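Local coordinates for extracellular haem-binding protein (Streptomyces reticuli, PDB 3FPW) that binds and probably degrades haem outside the cell, and depends on its oligomeric assembly to interact with its cognate two-component sensor kinase, at residues A[78-83]-A[180-185]; A[92-95]-A[99-102]; A[121-126]-A[155-160]. All coordinates share one frame; numbering follows the deposited sequence. Where two conformers were deposited one is given.

Contact 1. Residues A[78-83]-A[180-185]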
ATOM      1  N   VAL A  78      -8.933 -28.506  -4.090  1.00 16.98           N
ATOM      2  CA  VAL A  78      -8.218 -28.909  -2.879  1.00 17.75           C
ATOM      3  C   VAL A  78      -8.216 -30.428  -2.754  1.00 18.60           C
ATOM      4  O   VAL A  78      -7.188 -31.044  -2.472  1.00 18.46           O
ATOM      5  CB  VAL A  78      -8.821 -28.279  -1.603  1.00 18.44           C
ATOM      6  CG1 VAL A  78      -8.196 -28.914  -0.345  1.00 18.87           C
ATOM      7  CG2 VAL A  78      -8.600 -26.785  -1.609  1.00 19.33           C
ATOM      8  N   GLU A  79      -9.379 -31.038  -2.956  1.00 18.65           N
ATOM      9  CA  GLU A  79      -9.480 -32.494  -2.805  1.00 19.64           C
ATOM     10  C   GLU A  79      -8.568 -33.226  -3.762  1.00 18.88           C
ATOM     11  O   GLU A  79      -7.958 -34.222  -3.388  1.00 19.12           O
ATOM     12  CB  GLU A  79     -10.926 -32.949  -2.958  1.00 20.36           C
ATOM     13  CG  GLU A  79     -11.795 -32.539  -1.758  1.00 24.84           C
ATOM     14  CD  GLU A  79     -13.285 -32.630  -2.058  1.00 29.45           C
ATOM     15  OE1 GLU A  79     -13.654 -33.319  -3.038  1.00 34.05           O
ATOM     16  OE2 GLU A  79     -14.080 -32.010  -1.314  1.00 33.46           O
ATOM     17  N   ALA A  80      -8.458 -32.722  -4.985  1.00 19.08           N
ATOM     18  CA  ALA A  80      -7.572 -33.343  -5.963  1.00 18.54           C
ATOM     19  C   ALA A  80      -6.118 -33.234  -5.517  1.00 18.51           C
ATOM     20  O   ALA A  80      -5.349 -34.187  -5.610  1.00 18.64           O
ATOM     21  CB  ALA A  80      -7.764 -32.726  -7.352  1.00 18.02           C
ATOM     22  N   ALA A  81      -5.719 -32.073  -5.019  1.00 18.92           N
ATOM     23  CA  ALA A  81      -4.365 -31.957  -4.480  1.00 19.42           C
ATOM     24  C   ALA A  81      -4.144 -32.877  -3.267  1.00 20.48           C
ATOM     25  O   ALA A  81      -3.096 -33.525  -3.149  1.00 20.52           O
ATOM     26  CB  ALA A  81      -4.059 -30.494  -4.130  1.00 18.25           C
ATOM     27  N   GLU A  82      -5.120 -32.926  -2.363  0.50 21.08           N
ATOM     28  CA  GLU A  82      -4.981 -33.720  -1.152  0.50 22.10           C
ATOM     29  C   GLU A  82      -4.828 -35.196  -1.466  0.50 22.46           C
ATOM     30  O   GLU A  82      -4.090 -35.903  -0.773  0.50 22.60           O
ATOM     31  CB  GLU A  82      -6.179 -33.509  -0.230  0.50 22.53           C
ATOM     32  CG  GLU A  82      -6.142 -32.202   0.530  0.50 25.05           C
ATOM     33  CD  GLU A  82      -7.396 -31.991   1.349  0.50 23.19           C
ATOM     34  OE1 GLU A  82      -7.415 -31.064   2.172  0.50 28.07           O
ATOM     35  OE2 GLU A  82      -8.365 -32.749   1.155  0.50 28.51           O
ATOM     36  N   LYS A  83      -5.520 -35.645  -2.512  1.00 22.80           N
ATOM     37  CA  LYS A  83      -5.462 -37.061  -2.959  1.00 23.92           C
ATOM     38  C   LYS A  83      -4.031 -37.434  -3.314  1.00 24.03           C
ATOM     39  O   LYS A  83      -3.597 -38.589  -3.110  1.00 24.58           O
ATOM     40  CB  LYS A  83      -6.355 -37.256  -4.197  1.00 24.74           C
ATOM     41  CG  LYS A  83      -6.694 -38.718  -4.540  1.00 27.71           C
ATOM     42  CD  LYS A  83      -7.701 -38.822  -5.713  1.00 31.44           C
ATOM     43  CE  LYS A  83      -8.881 -37.839  -5.559  1.00 32.82           C
ATOM     44  NZ  LYS A  83      -9.965 -38.033  -6.588  1.00 37.39           N
ATOM     45  N   GLU A 180      -1.896 -26.378 -12.061  1.00 16.65           N
ATOM     46  CA  GLU A 180      -2.935 -26.202 -13.066  1.00 16.48           C
ATOM     47  C   GLU A 180      -3.761 -27.470 -13.275  1.00 16.82           C
ATOM     48  O   GLU A 180      -4.943 -27.389 -13.598  1.00 16.92           O
ATOM     49  CB  GLU A 180      -2.365 -25.654 -14.377  1.00 16.13           C
ATOM     50  CG  GLU A 180      -3.364 -24.787 -15.101  1.00 16.19           C
ATOM     51  CD  GLU A 180      -2.737 -24.054 -16.265  1.00 16.87           C
ATOM     52  OE1 GLU A 180      -2.860 -24.539 -17.410  1.00 18.50           O
ATOM     53  OE2 GLU A 180      -2.107 -23.009 -16.023  1.00 16.36           O
ATOM     54  N   GLN A 181      -3.142 -28.638 -13.088  1.00 17.07           N
ATOM     55  CA  GLN A 181      -3.893 -29.896 -13.037  1.00 17.76           C
ATOM     56  C   GLN A 181      -4.987 -29.820 -11.979  1.00 16.88           C
ATOM     57  O   GLN A 181      -6.134 -30.192 -12.227  1.00 17.10           O
ATOM     58  CB  GLN A 181      -2.949 -31.059 -12.722  1.00 18.85           C
ATOM     59  CG  GLN A 181      -3.581 -32.449 -12.660  1.00 22.52           C
ATOM     60  CD  GLN A 181      -2.529 -33.551 -12.477  1.00 26.77           C
ATOM     61  OE1 GLN A 181      -2.444 -34.174 -11.420  1.00 30.76           O
ATOM     62  NE2 GLN A 181      -1.711 -33.766 -13.497  1.00 28.82           N
ATOM     63  N   TYR A 182      -4.642 -29.346 -10.790  1.00 16.47           N
ATOM     64  CA  TYR A 182      -5.646 -29.303  -9.725  1.00 15.70           C
ATOM     65  C   TYR A 182      -6.702 -28.227  -9.983  1.00 15.68           C
ATOM     66  O   TYR A 182      -7.880 -28.408  -9.643  1.00 16.08           O
ATOM     67  CB  TYR A 182      -4.980 -29.075  -8.372  1.00 15.33           C
ATOM     68  CG  TYR A 182      -3.915 -30.109  -8.070  1.00 15.89           C
ATOM     69  CD1 TYR A 182      -4.147 -31.454  -8.314  1.00 17.38           C
ATOM     70  CD2 TYR A 182      -2.711 -29.743  -7.512  1.00 16.42           C
ATOM     71  CE1 TYR A 182      -3.187 -32.404  -8.041  1.00 19.81           C
ATOM     72  CE2 TYR A 182      -1.741 -30.676  -7.234  1.00 18.38           C
ATOM     73  CZ  TYR A 182      -1.989 -32.014  -7.498  1.00 20.69           C
ATOM     74  OH  TYR A 182      -1.032 -32.973  -7.220  1.00 23.41           O
ATOM     75  N   ALA A 183      -6.298 -27.119 -10.598  1.00 15.63           N
ATOM     76  CA  ALA A 183      -7.258 -26.086 -10.998  1.00 15.97           C
ATOM     77  C   ALA A 183      -8.273 -26.672 -11.985  1.00 16.29           C
ATOM     78  O   ALA A 183      -9.458 -26.459 -11.854  1.00 16.22           O
ATOM     79  CB  ALA A 183      -6.547 -24.864 -11.626  1.00 15.54           C
ATOM     80  N   ARG A 184      -7.787 -27.419 -12.974  1.00 17.33           N
ATOM     81  CA  ARG A 184      -8.671 -28.056 -13.932  1.00 18.39           C
ATOM     82  C   ARG A 184      -9.592 -29.068 -13.261  1.00 18.28           C
ATOM     83  O   ARG A 184     -10.733 -29.238 -13.688  1.00 18.80           O
ATOM     84  CB  ARG A 184      -7.866 -28.751 -15.037  1.00 18.53           C
ATOM     85  CG  ARG A 184      -7.200 -27.785 -16.030  1.00 20.58           C
ATOM     86  CD  ARG A 184      -6.701 -28.545 -17.260  1.00 22.45           C
ATOM     87  NE  ARG A 184      -5.786 -29.627 -16.912  1.00 24.78           N
ATOM     88  CZ  ARG A 184      -4.468 -29.472 -16.782  1.00 25.81           C
ATOM     89  NH1 ARG A 184      -3.915 -28.288 -16.977  1.00 25.23           N
ATOM     90  NH2 ARG A 184      -3.695 -30.510 -16.475  1.00 26.23           N
ATOM     91  N   ALA A 185      -9.101 -29.767 -12.239  1.00 18.63           N
ATOM     92  CA  ALA A 185      -9.932 -30.707 -11.489  1.00 19.46           C
ATOM     93  C   ALA A 185     -11.070 -29.995 -10.767  1.00 19.78           C
ATOM     94  O   ALA A 185     -12.180 -30.517 -10.661  1.00 20.10           O
ATOM     95  CB  ALA A 185      -9.079 -31.489 -10.488  1.00 19.93           C
TER

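Contact 2. Residues A[92-95]-A[99-102]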
ATOM      1  N   VAL A  92     -11.075 -18.687  -6.158  1.00 12.54           N
ATOM      2  CA  VAL A  92     -11.945 -18.482  -7.317  1.00 13.00           C
ATOM      3  C   VAL A  92     -12.225 -16.985  -7.411  1.00 12.98           C
ATOM      4  O   VAL A  92     -12.663 -16.372  -6.434  1.00 13.70           O
ATOM      5  CB  VAL A  92     -13.269 -19.274  -7.192  1.00 13.71           C
ATOM      6  CG1 VAL A  92     -14.191 -19.022  -8.384  1.00 12.73           C
ATOM      7  CG2 VAL A  92     -12.992 -20.785  -7.010  1.00 13.53           C
ATOM      8  N   VAL A  93     -11.924 -16.401  -8.567  1.00 12.67           N
ATOM      9  CA  VAL A  93     -12.048 -14.962  -8.778  1.00 12.61           C
ATOM     10  C   VAL A  93     -13.047 -14.700  -9.920  1.00 12.73           C
ATOM     11  O   VAL A  93     -12.993 -15.309 -10.988  1.00 13.21           O
ATOM     12  CB  VAL A  93     -10.655 -14.323  -9.094  1.00 12.38           C
ATOM     13  CG1 VAL A  93     -10.797 -12.841  -9.471  1.00 11.66           C
ATOM     14  CG2 VAL A  93      -9.691 -14.492  -7.905  1.00 12.14           C
ATOM     15  N   ASP A  94     -13.996 -13.812  -9.675  1.00 13.08           N
ATOM     16  CA  ASP A  94     -14.998 -13.455 -10.674  1.00 13.38           C
ATOM     17  C   ASP A  94     -14.367 -12.658 -11.825  1.00 13.58           C
ATOM     18  O   ASP A  94     -13.345 -11.982 -11.656  1.00 13.45           O
ATOM     19  CB  ASP A  94     -16.069 -12.575  -9.978  1.00 13.38           C
ATOM     20  CG  ASP A  94     -17.365 -12.484 -10.774  1.00 13.66           C
ATOM     21  OD1 ASP A  94     -18.307 -13.253 -10.446  1.00 16.28           O
ATOM     22  OD2 ASP A  94     -17.429 -11.684 -11.740  1.00 15.42           O
ATOM     23  N   ARG A  95     -15.022 -12.685 -12.970  1.00 12.69           N
ATOM     24  CA  ARG A  95     -14.625 -11.868 -14.109  1.00 12.59           C
ATOM     25  C   ARG A  95     -14.615 -10.379 -13.746  1.00 13.71           C
ATOM     26  O   ARG A  95     -13.916  -9.566 -14.369  1.00 14.16           O
ATOM     27  CB  ARG A  95     -15.579 -12.159 -15.282  1.00 12.29           C
ATOM     28  CG  ARG A  95     -15.455 -11.212 -16.453  1.00 12.83           C
ATOM     29  CD  ARG A  95     -14.136 -11.288 -17.209  1.00 13.59           C
ATOM     30  NE  ARG A  95     -14.217 -10.386 -18.373  1.00 15.64           N
ATOM     31  CZ  ARG A  95     -13.257 -10.263 -19.280  1.00 17.03           C
ATOM     32  NH1 ARG A  95     -12.155 -10.987 -19.166  1.00 17.00           N
ATOM     33  NH2 ARG A  95     -13.392  -9.416 -20.311  1.00 16.69           N
ATOM     34  N   THR A  99     -12.548 -11.542  -5.597  1.00 13.62           N
ATOM     35  CA  THR A  99     -12.361 -12.903  -5.090  1.00 13.42           C
ATOM     36  C   THR A  99     -13.667 -13.378  -4.491  1.00 13.35           C
ATOM     37  O   THR A  99     -14.268 -12.679  -3.684  1.00 14.30           O
ATOM     38  CB  THR A  99     -11.263 -12.956  -4.027  1.00 13.84           C
ATOM     39  OG1 THR A  99     -10.029 -12.528  -4.626  1.00 14.93           O
ATOM     40  CG2 THR A  99     -11.086 -14.365  -3.481  1.00 13.64           C
ATOM     41  N   LEU A 100     -14.110 -14.560  -4.901  1.00 12.90           N
ATOM     42  CA  LEU A 100     -15.353 -15.168  -4.414  1.00 12.81           C
ATOM     43  C   LEU A 100     -15.113 -16.212  -3.333  1.00 13.09           C
ATOM     44  O   LEU A 100     -15.881 -16.308  -2.376  1.00 13.07           O
ATOM     45  CB  LEU A 100     -16.083 -15.866  -5.562  1.00 13.09           C
ATOM     46  CG  LEU A 100     -16.448 -15.010  -6.766  1.00 13.64           C
ATOM     47  CD1 LEU A 100     -17.299 -15.875  -7.696  1.00 14.67           C
ATOM     48  CD2 LEU A 100     -17.209 -13.766  -6.361  1.00 15.50           C
ATOM     49  N   VAL A 101     -14.042 -16.994  -3.482  1.00 13.03           N
ATOM     50  CA  VAL A 101     -13.706 -18.051  -2.530  1.00 13.16           C
ATOM     51  C   VAL A 101     -12.193 -18.151  -2.410  1.00 13.45           C
ATOM     52  O   VAL A 101     -11.495 -18.086  -3.421  1.00 13.62           O
ATOM     53  CB  VAL A 101     -14.206 -19.451  -3.017  1.00 13.06           C
ATOM     54  CG1 VAL A 101     -13.679 -20.577  -2.091  1.00 14.43           C
ATOM     55  CG2 VAL A 101     -15.711 -19.491  -3.071  1.00 13.55           C
ATOM     56  N   THR A 102     -11.697 -18.308  -1.192  1.00 12.66           N
ATOM     57  CA  THR A 102     -10.314 -18.762  -0.988  1.00 13.00           C
ATOM     58  C   THR A 102     -10.301 -19.869   0.021  1.00 13.46           C
ATOM     59  O   THR A 102     -11.088 -19.871   0.987  1.00 12.46           O
ATOM     60  CB  THR A 102      -9.363 -17.651  -0.486  1.00 13.53           C
ATOM     61  OG1 THR A 102      -9.824 -17.140   0.776  1.00 13.66           O
ATOM     62  CG2 THR A 102      -9.260 -16.542  -1.503  1.00 12.63           C
TER

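Contact 3. Residues A[121-126]-A[155-160]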
ATOM      1  N   PHE A 121      -7.203 -14.399 -11.081  1.00 12.51           N
ATOM      2  CA  PHE A 121      -7.503 -13.101 -11.667  1.00 13.00           C
ATOM      3  C   PHE A 121      -6.942 -13.045 -13.101  1.00 13.86           C
ATOM      4  O   PHE A 121      -7.561 -12.510 -14.017  1.00 14.14           O
ATOM      5  CB  PHE A 121      -6.813 -12.029 -10.792  1.00 13.22           C
ATOM      6  CG  PHE A 121      -7.001 -10.611 -11.279  1.00 12.19           C
ATOM      7  CD1 PHE A 121      -6.029  -9.978 -12.060  1.00 14.95           C
ATOM      8  CD2 PHE A 121      -8.147  -9.898 -10.936  1.00 13.83           C
ATOM      9  CE1 PHE A 121      -6.208  -8.659 -12.507  1.00 14.44           C
ATOM     10  CE2 PHE A 121      -8.310  -8.576 -11.364  1.00 15.88           C
ATOM     11  CZ  PHE A 121      -7.351  -7.973 -12.153  1.00 15.09           C
ATOM     12  N   THR A 122      -5.751 -13.600 -13.296  1.00 14.04           N
ATOM     13  CA  THR A 122      -5.082 -13.491 -14.587  1.00 13.70           C
ATOM     14  C   THR A 122      -5.794 -14.340 -15.627  1.00 13.71           C
ATOM     15  O   THR A 122      -6.029 -13.902 -16.773  1.00 14.76           O
ATOM     16  CB  THR A 122      -3.618 -13.884 -14.452  1.00 13.03           C
ATOM     17  OG1 THR A 122      -3.026 -13.003 -13.489  1.00 13.98           O
ATOM     18  CG2 THR A 122      -2.896 -13.741 -15.778  1.00 14.89           C
ATOM     19  N   ALA A 123      -6.158 -15.556 -15.226  1.00 14.11           N
ATOM     20  CA  ALA A 123      -6.886 -16.449 -16.117  1.00 14.19           C
ATOM     21  C   ALA A 123      -8.234 -15.869 -16.571  1.00 14.17           C
ATOM     22  O   ALA A 123      -8.603 -15.982 -17.758  1.00 15.03           O
ATOM     23  CB  ALA A 123      -7.106 -17.796 -15.448  1.00 13.90           C
ATOM     24  N   VAL A 124      -8.982 -15.257 -15.653  1.00 14.13           N
ATOM     25  CA  VAL A 124     -10.298 -14.740 -16.004  1.00 14.52           C
ATOM     26  C   VAL A 124     -10.192 -13.446 -16.803  1.00 14.67           C
ATOM     27  O   VAL A 124     -11.065 -13.134 -17.598  1.00 16.04           O
ATOM     28  CB  VAL A 124     -11.249 -14.564 -14.789  1.00 14.05           C
ATOM     29  CG1 VAL A 124     -10.886 -13.338 -13.999  1.00 14.15           C
ATOM     30  CG2 VAL A 124     -12.714 -14.465 -15.284  1.00 14.23           C
ATOM     31  N   SER A 125      -9.102 -12.708 -16.606  1.00 15.79           N
ATOM     32  CA  SER A 125      -8.875 -11.473 -17.352  1.00 15.93           C
ATOM     33  C   SER A 125      -8.647 -11.709 -18.839  1.00 16.93           C
ATOM     34  O   SER A 125      -9.118 -10.917 -19.664  1.00 16.97           O
ATOM     35  CB  SER A 125      -7.693 -10.702 -16.781  1.00 15.60           C
ATOM     36  OG  SER A 125      -8.019 -10.147 -15.519  1.00 16.46           O
ATOM     37  N   TRP A 126      -7.918 -12.771 -19.174  1.00 17.60           N
ATOM     38  CA  TRP A 126      -7.623 -13.084 -20.581  1.00 17.33           C
ATOM     39  C   TRP A 126      -8.380 -14.300 -21.102  1.00 17.49           C
ATOM     40  O   TRP A 126      -8.238 -14.672 -22.272  1.00 17.53           O
ATOM     41  CB  TRP A 126      -6.102 -13.227 -20.819  1.00 18.58           C
ATOM     42  CG  TRP A 126      -5.411 -11.896 -20.917  1.00 18.52           C
ATOM     43  CD1 TRP A 126      -5.262 -11.125 -22.043  1.00 21.52           C
ATOM     44  CD2 TRP A 126      -4.782 -11.173 -19.854  1.00 18.72           C
ATOM     45  NE1 TRP A 126      -4.586  -9.969 -21.742  1.00 22.48           N
ATOM     46  CE2 TRP A 126      -4.285  -9.969 -20.403  1.00 19.95           C
ATOM     47  CE3 TRP A 126      -4.600 -11.416 -18.490  1.00 17.46           C
ATOM     48  CZ2 TRP A 126      -3.593  -9.024 -19.638  1.00 18.90           C
ATOM     49  CZ3 TRP A 126      -3.914 -10.463 -17.724  1.00 16.54           C
ATOM     50  CH2 TRP A 126      -3.431  -9.283 -18.305  1.00 16.89           C
ATOM     51  N   GLY A 155      -3.623 -21.163 -13.115  1.00 14.06           N
ATOM     52  CA  GLY A 155      -4.977 -20.560 -13.182  1.00 13.82           C
ATOM     53  C   GLY A 155      -5.689 -20.999 -14.454  1.00 14.73           C
ATOM     54  O   GLY A 155      -5.068 -21.128 -15.499  1.00 15.24           O
ATOM     55  N   THR A 156      -6.984 -21.252 -14.364  1.00 14.94           N
ATOM     56  CA  THR A 156      -7.750 -21.684 -15.543  1.00 16.11           C
ATOM     57  C   THR A 156      -9.118 -21.002 -15.557  1.00 16.27           C
ATOM     58  O   THR A 156      -9.732 -20.841 -14.512  1.00 15.65           O
ATOM     59  CB  THR A 156      -7.870 -23.238 -15.609  1.00 17.64           C
ATOM     60  OG1 THR A 156      -8.271 -23.620 -16.931  1.00 20.64           O
ATOM     61  CG2 THR A 156      -8.854 -23.769 -14.609  1.00 17.62           C
ATOM     62  N   PRO A 157      -9.601 -20.613 -16.749  1.00 16.59           N
ATOM     63  CA  PRO A 157     -10.882 -19.910 -16.786  1.00 17.19           C
ATOM     64  C   PRO A 157     -12.099 -20.825 -16.840  1.00 17.45           C
ATOM     65  O   PRO A 157     -12.021 -21.997 -17.239  1.00 18.10           O
ATOM     66  CB  PRO A 157     -10.798 -19.103 -18.086  1.00 17.40           C
ATOM     67  CG  PRO A 157      -9.958 -19.974 -18.982  1.00 17.61           C
ATOM     68  CD  PRO A 157      -8.913 -20.577 -18.055  1.00 16.59           C
ATOM     69  N   VAL A 158     -13.224 -20.254 -16.450  1.00 17.25           N
ATOM     70  CA  VAL A 158     -14.506 -20.928 -16.541  1.00 17.18           C
ATOM     71  C   VAL A 158     -15.408 -19.972 -17.277  1.00 17.45           C
ATOM     72  O   VAL A 158     -15.395 -18.756 -17.011  1.00 17.30           O
ATOM     73  CB  VAL A 158     -15.083 -21.221 -15.142  1.00 17.04           C
ATOM     74  CG1 VAL A 158     -16.520 -21.686 -15.237  1.00 18.21           C
ATOM     75  CG2 VAL A 158     -14.206 -22.264 -14.389  1.00 17.02           C
ATOM     76  N   THR A 159     -16.181 -20.494 -18.224  1.00 18.02           N
ATOM     77  CA  THR A 159     -17.018 -19.626 -19.024  1.00 18.08           C
ATOM     78  C   THR A 159     -18.488 -19.927 -18.850  1.00 18.87           C
ATOM     79  O   THR A 159     -18.869 -20.929 -18.253  1.00 18.86           O
ATOM     80  CB  THR A 159     -16.718 -19.758 -20.538  1.00 17.76           C
ATOM     81  OG1 THR A 159     -16.955 -21.114 -20.938  1.00 20.64           O
ATOM     82  CG2 THR A 159     -15.267 -19.367 -20.851  1.00 19.36           C
ATOM     83  N   ALA A 160     -19.300 -19.021 -19.376  1.00 20.24           N
ATOM     84  CA  ALA A 160     -20.739 -19.213 -19.512  1.00 22.02           C
ATOM     85  C   ALA A 160     -21.139 -18.455 -20.768  1.00 23.61           C
ATOM     86  O   ALA A 160     -20.778 -17.300 -20.934  1.00 23.49           O
ATOM     87  CB  ALA A 160     -21.474 -18.672 -18.275  1.00 21.85           C
TER

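Contact 1. Residues A[78-83]-A[180-185]
The Tyr182 ring lies flat against the backbone of helix 67-83, with Ala81 CA 3.7 Å from the ring centroid and only 8° off the ring normal, a CH-pi contact over the face. Ala81 N meets that same face at 3.7 Å from Tyr182 CD1, and Ala80 O approaches the ring obliquely at CE1. Ala81 CB stands above the same face, 3.7 Å from Tyr182 CD2. In the other flat group, the Arg184 guanidinium, Glu180 O and Gln181 CA sit against one face, while Glu180 OE1 lies in plane at the edge, forming a long salt bridge within the helix. The fold here brings helices 67-83 and 176-187 together on one side of the antiparallel sheet; their local axes approach to 8.4 Å with N-to-C directions 132° apart. Beside the ring, the methyls Ala80 CB and Ala185 CB meet at 3.6 Å. With CG anti to its own carbonyl carbon (chi1 -55°), Tyr182 projects towards helix 67-83 and carries its hydroxyl to Asp84 and Arg86, both of which it meets by hydrogen bonds. A bound iron(III) ion lies about 8 Å from this side chain.

Contact 2. Residues A[92-95]-A[99-102]
Val92 is gripped through both of its backbone polar atoms by strand 99-104. Its N donates to Val101 O at 2.8 Å, and its O takes Leu100 N, also at 2.8 Å, in a nearly straight bond (N-H...O 162°). Val101 N adds a weak, longer bond of 3.3 Å to the same Val92 O. Leu100 and Val101 thus both face Val92, a classic beta bulge in the hairpin, and the register slips by one residue before Val93 pairs with Thr99. The extra residue is accommodated by the helix-like backbone of Leu100 (psi -38°). Its CG stands anti to its carbonyl carbon (chi1 -58°), which sends the branch over Val92 O towards Asp94. Leu100 CD2 lies 4.0 Å from Asp94 CB and Leu100 CD1 3.9 Å from Asp94 OD1. Replacing Leu100 by an alanine removes both methyl branches and is likely to strip the leucine cover from Asp94 CB. On the sheet face of Val93 and Thr99, Val93 CG2 rests 3.8 Å from Thr99 OG1.

In the second shell, Asp94 is fixed by His64 at OD1 and by the backbone N of Asn96 at OD2, while Glu117 of helix 112-126 bonds to Thr99 OG1. Val92 and Val101 face helix 67-83, whereas Val93 packs on Ala120 of helix 112-126, so the hairpin lies between helices. Strand 89-94 pairs on its other side with strand 163-171, and strand 99-104 pairs antiparallel with a strand of a second subunit.

Contact 3. Residues A[121-126]-A[155-160]
The methyl of Ala123 presses onto the peptide that joins Gly155 to Thr156, with Ala123 CB lying 3.6 Å from both Gly155 C and Thr156 N. Beside it, the Pro157 ring is set alongside the helix: Pro157 CB touches Ala123 O at 3.8 Å, and Pro157 CD lies 4.2 Å from Ala123 CB. The helix therefore meets the strand through one small side chain and one carbonyl. Gly155 contributes backbone alone; a beta carbon there would point into the helix and come tightly against the Ala123 methyl. Thr156 turns its side chain to the other side of the strand, towards Ala183 of helix 176-187.

This is a helix laid obliquely across a sheet: helix 112-126 lies across one face of the four-stranded antiparallel sheet, its last turns over edge strand 155-160, with local axes 6.5 Å apart and N-to-C directions at 45°. The two helices that pack together, 67-83 and 176-187, cover the opposite face.

The larger side chains make their contacts with other partners. Ser125 OG, anti to its own carbonyl carbon (chi1 -71°), folds back along the helix and donates to Phe121 O at 2.8 Å. That oxygen also accepts Ser125 N, and the two donors arrive from opposite faces of its carbonyl plane. The same hydroxyl oxygen sits over the rim of one face of the Phe121 ring. Trp126 presents a ring edge, in plane, to Thr122 O, and its indole meets Phe151 with the ring planes about 55° apart. The hydroxyl of Thr122 has two partners: its bond to Leu150 N ties the helix to the loop leading to strand 155-160, while that to Arg118 O stays within the helix.

Overall arrangement
The three contacts tie together one alpha-beta domain of the HbpS-like family, in the GAF clan. Contacts 2 and 3 follow one another along the chain, and both lie inside the loop closed by contact 1, which joins helix 67-83 to the late helix 176-187. The centre of contact 1 is about 17 Å from each of the others; the centres of contacts 2 and 3 are about 10 Å apart, linked by Arg95 NH1, which probably hydrogen-bonds to Val124 O. Contacts 2 and 3 lie at the two outermost strands of the same sheet. Both strands pair with neighbouring subunits, consistent with a fold whose sheet edges help build the eight-chain assembly.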